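Local coordinates for protein putative alpha-L-fucosidase (Bacteroides thetaiotaomicron, PDB 4H41) that is a putative alpha-L-fucosidase with a TIM-barrel fold, probably acting in the breakdown of host glycans, at residues Phe157-Arg168 with Leu191-Asp200. Residues are numbered along the deposited sequence; the frame is centred on the assembly and turned at random.
Sequences FGGWYISGEISR and LPTFISPWID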
# COMPACT_ATOMS: atom_id res chain seq x y z
N PHE B 157 -5.84 3.33 34.62
CA PHE B 157 -5.97 1.89 34.35
C PHE B 157 -7.40 1.48 34.69
O PHE B 157 -7.75 1.33 35.86
CB PHE B 157 -4.94 1.10 35.17
CG PHE B 157 -4.72 -0.31 34.69
CD1 PHE B 157 -5.72 -1.28 34.83
CD2 PHE B 157 -3.50 -0.71 34.17
CE1 PHE B 157 -5.51 -2.59 34.39
CE2 PHE B 157 -3.29 -2.03 33.77
CZ PHE B 157 -4.29 -2.96 33.88
N GLY B 158 -8.23 1.30 33.66
CA GLY B 158 -9.65 1.08 33.86
C GLY B 158 -10.30 -0.18 33.38
O GLY B 158 -11.51 -0.32 33.50
N GLY B 159 -9.52 -1.07 32.80
CA GLY B 159 -10.09 -2.28 32.24
C GLY B 159 -9.10 -3.18 31.57
O GLY B 159 -7.91 -2.84 31.45
N TRP B 160 -9.59 -4.33 31.14
CA TRP B 160 -8.82 -5.38 30.51
C TRP B 160 -9.43 -5.79 29.19
O TRP B 160 -10.64 -5.94 29.09
CB TRP B 160 -8.78 -6.61 31.41
CG TRP B 160 -8.30 -6.33 32.81
CD1 TRP B 160 -9.06 -5.96 33.87
CD2 TRP B 160 -6.95 -6.43 33.29
NE1 TRP B 160 -8.28 -5.92 35.02
CE2 TRP B 160 -6.97 -6.17 34.68
CE3 TRP B 160 -5.72 -6.72 32.68
CZ2 TRP B 160 -5.82 -6.19 35.46
CZ3 TRP B 160 -4.57 -6.79 33.48
CH2 TRP B 160 -4.63 -6.53 34.85
N TYR B 161 -8.60 -6.00 28.19
CA TYR B 161 -9.03 -6.48 26.90
C TYR B 161 -8.48 -7.89 26.75
O TYR B 161 -7.26 -8.09 26.78
CB TYR B 161 -8.59 -5.54 25.76
CG TYR B 161 -8.77 -6.19 24.40
CD1 TYR B 161 -10.02 -6.61 23.97
CD2 TYR B 161 -7.67 -6.45 23.60
CE1 TYR B 161 -10.18 -7.25 22.74
CE2 TYR B 161 -7.83 -7.05 22.34
CZ TYR B 161 -9.09 -7.48 21.94
OH TYR B 161 -9.28 -8.16 20.77
N ILE B 162 -9.36 -8.88 26.63
CA ILE B 162 -8.97 -10.29 26.48
C ILE B 162 -8.74 -10.49 24.98
O ILE B 162 -9.69 -10.55 24.20
CB ILE B 162 -10.03 -11.21 27.11
CG1 ILE B 162 -10.18 -10.90 28.62
CG2 ILE B 162 -9.67 -12.69 26.90
CD1 ILE B 162 -11.44 -11.37 29.21
N SER B 163 -7.47 -10.43 24.59
CA SER B 163 -7.03 -10.30 23.20
C SER B 163 -7.03 -11.58 22.35
O SER B 163 -6.77 -11.48 21.15
CB SER B 163 -5.63 -9.67 23.16
OG SER B 163 -4.74 -10.44 23.94
N GLY B 164 -7.39 -12.72 22.93
CA GLY B 164 -7.52 -13.96 22.18
C GLY B 164 -8.70 -13.92 21.24
O GLY B 164 -9.85 -14.01 21.69
N GLU B 165 -8.46 -13.70 19.93
CA GLU B 165 -9.54 -13.54 18.95
C GLU B 165 -10.02 -14.84 18.35
O GLU B 165 -9.21 -15.60 17.82
CB GLU B 165 -9.10 -12.65 17.78
CG GLU B 165 -8.91 -11.20 18.08
CD GLU B 165 -8.35 -10.46 16.88
OE1 GLU B 165 -8.86 -10.65 15.74
OE2 GLU B 165 -7.36 -9.72 17.08
N ILE B 166 -11.35 -15.03 18.30
CA ILE B 166 -11.99 -16.16 17.66
C ILE B 166 -13.19 -15.66 16.87
O ILE B 166 -13.61 -14.52 17.05
CB ILE B 166 -12.42 -17.24 18.70
CG1 ILE B 166 -13.61 -16.77 19.60
CG2 ILE B 166 -11.24 -17.72 19.55
CD1 ILE B 166 -14.23 -17.84 20.48
N SER B 167 -13.75 -16.53 16.03
CA SER B 167 -15.03 -16.28 15.36
C SER B 167 -16.03 -17.40 15.54
O SER B 167 -17.22 -17.17 15.36
CB SER B 167 -14.82 -16.03 13.87
OG SER B 167 -14.34 -17.18 13.21
N ARG B 168 -15.55 -18.63 15.77
CA ARG B 168 -16.38 -19.83 15.88
C ARG B 168 -16.04 -20.61 17.13
O ARG B 168 -15.02 -20.32 17.79
CB ARG B 168 -16.08 -20.71 14.64
CG ARG B 168 -16.40 -20.09 13.28
CD ARG B 168 -17.88 -19.88 13.06
NE ARG B 168 -18.60 -21.15 13.05
CZ ARG B 168 -18.87 -21.89 11.98
NH1 ARG B 168 -18.47 -21.50 10.78
NH2 ARG B 168 -19.54 -23.03 12.10
N LEU B 191 -12.52 -4.69 37.73
CA LEU B 191 -12.56 -3.79 36.57
C LEU B 191 -13.21 -4.49 35.37
O LEU B 191 -13.20 -5.73 35.26
CB LEU B 191 -11.14 -3.36 36.18
CG LEU B 191 -10.44 -2.43 37.14
CD1 LEU B 191 -9.05 -2.11 36.62
CD2 LEU B 191 -11.21 -1.14 37.33
N PRO B 192 -13.76 -3.72 34.46
CA PRO B 192 -14.41 -4.33 33.29
C PRO B 192 -13.47 -5.09 32.39
O PRO B 192 -12.29 -4.76 32.28
CB PRO B 192 -15.02 -3.14 32.54
CG PRO B 192 -14.47 -1.93 33.14
CD PRO B 192 -13.93 -2.25 34.49
N THR B 193 -14.01 -6.10 31.72
CA THR B 193 -13.30 -6.92 30.74
C THR B 193 -14.12 -7.00 29.45
O THR B 193 -15.35 -6.91 29.47
CB THR B 193 -13.09 -8.32 31.30
OG1 THR B 193 -14.40 -8.81 31.59
CG2 THR B 193 -12.23 -8.36 32.58
N PHE B 194 -13.47 -7.20 28.33
CA PHE B 194 -14.20 -7.42 27.07
C PHE B 194 -13.36 -8.21 26.11
O PHE B 194 -12.13 -8.33 26.28
CB PHE B 194 -14.71 -6.10 26.44
CG PHE B 194 -13.72 -5.31 25.62
CD1 PHE B 194 -12.76 -4.51 26.23
CD2 PHE B 194 -13.82 -5.27 24.23
CE1 PHE B 194 -11.88 -3.73 25.47
CE2 PHE B 194 -12.92 -4.54 23.47
CZ PHE B 194 -11.99 -3.73 24.09
N ILE B 195 -14.05 -8.79 25.12
CA ILE B 195 -13.46 -9.52 24.00
C ILE B 195 -13.88 -8.82 22.69
O ILE B 195 -14.90 -8.14 22.66
CB ILE B 195 -13.85 -11.03 24.00
CG1 ILE B 195 -15.38 -11.25 23.96
CG2 ILE B 195 -13.20 -11.76 25.16
CD1 ILE B 195 -15.76 -12.66 23.60
N SER B 196 -13.12 -9.01 21.63
CA SER B 196 -13.44 -8.48 20.30
C SER B 196 -13.25 -9.58 19.25
O SER B 196 -12.27 -9.61 18.49
CB SER B 196 -12.64 -7.22 19.97
OG SER B 196 -13.13 -6.67 18.76
N PRO B 197 -14.18 -10.54 19.23
CA PRO B 197 -14.12 -11.62 18.22
C PRO B 197 -14.53 -11.09 16.84
O PRO B 197 -14.83 -9.90 16.72
CB PRO B 197 -15.14 -12.63 18.75
CG PRO B 197 -16.15 -11.78 19.49
CD PRO B 197 -15.38 -10.66 20.08
N TRP B 198 -14.57 -11.94 15.84
CA TRP B 198 -15.02 -11.54 14.49
C TRP B 198 -16.11 -12.52 14.04
O TRP B 198 -16.35 -13.52 14.70
CB TRP B 198 -13.84 -11.43 13.50
CG TRP B 198 -13.31 -12.71 12.94
CD1 TRP B 198 -13.65 -13.29 11.76
CD2 TRP B 198 -12.20 -13.47 13.45
NE1 TRP B 198 -12.90 -14.43 11.56
CE2 TRP B 198 -11.98 -14.54 12.56
CE3 TRP B 198 -11.44 -13.41 14.63
CZ2 TRP B 198 -11.05 -15.55 12.82
CZ3 TRP B 198 -10.47 -14.37 14.85
CH2 TRP B 198 -10.32 -15.45 13.99
N ILE B 199 -16.85 -12.15 13.01
CA ILE B 199 -17.93 -12.97 12.45
C ILE B 199 -17.33 -13.75 11.30
O ILE B 199 -16.67 -13.16 10.46
CB ILE B 199 -19.16 -12.13 12.00
CG1 ILE B 199 -19.69 -11.27 13.18
CG2 ILE B 199 -20.24 -13.06 11.42
CD1 ILE B 199 -20.62 -10.16 12.77
N ASP B 200 -17.59 -15.04 11.22
CA ASP B 200 -17.01 -15.89 10.16
C ASP B 200 -17.78 -15.74 8.83
O ASP B 200 -18.34 -16.70 8.28
CB ASP B 200 -17.05 -17.33 10.65
CG ASP B 200 -16.37 -18.33 9.75
OD1 ASP B 200 -15.36 -17.96 9.11
OD2 ASP B 200 -16.86 -19.48 9.68
O HOH W 1 -10.67 -10.46 21.68
O HOH W 2 -19.07 -16.23 13.35
O HOH W 3 -13.28 -17.02 10.44
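Trp198 turns its CG between its backbone N and carbonyl carbon (chi1 78°), swinging the indole over Ile166 and Ser167, while Tyr161, with CG trans to its N (chi1 167°), lays CD1 over one face of the Phe194 ring, 3.5 Å from CZ. Strands 157-162 and 193-195, joined through helix 173-187 in a beta-alpha-beta unit, exemplify a TIM barrel: neighbouring parallel strands share backbone bonds, and their C-terminal loops, Trp198 among them, meet again beyond the sheet, here from Glu165 onward. Trp160 N bonds Pro192 O, Phe194 N bonds Trp160 O, and Ile162 N makes a nearly straight 2.8 Å bond to Phe194 O. Tyr161 and Phe194 share one face of the sheet, their ring planes 42° apart; on the other, Ile162 CB meets Ile195 CG2, Ile162 lying against helix 173-187 and Ile195 against helix 219-233. Where the strands part, one water joins Tyr161 OH, Ile162 O and Ser196 N. Farther on, Trp198 N bonds Ile166 O, and Ser167 CB makes a CH-pi contact 3.4 Å from the centroid of the five-membered indole ring. An alanine replacing Trp198 is likely to leave a gap over Ser167 and a water short of its NE1 donor. That water also bridges Ser167 OG and Asp200 OD1, the latter salt-bridged to Arg213, while Asp200 OD2, in the guanidinium plane of Arg168, completes a salt bridge by taking NH1 at 2.8 Å on its anti lone pair.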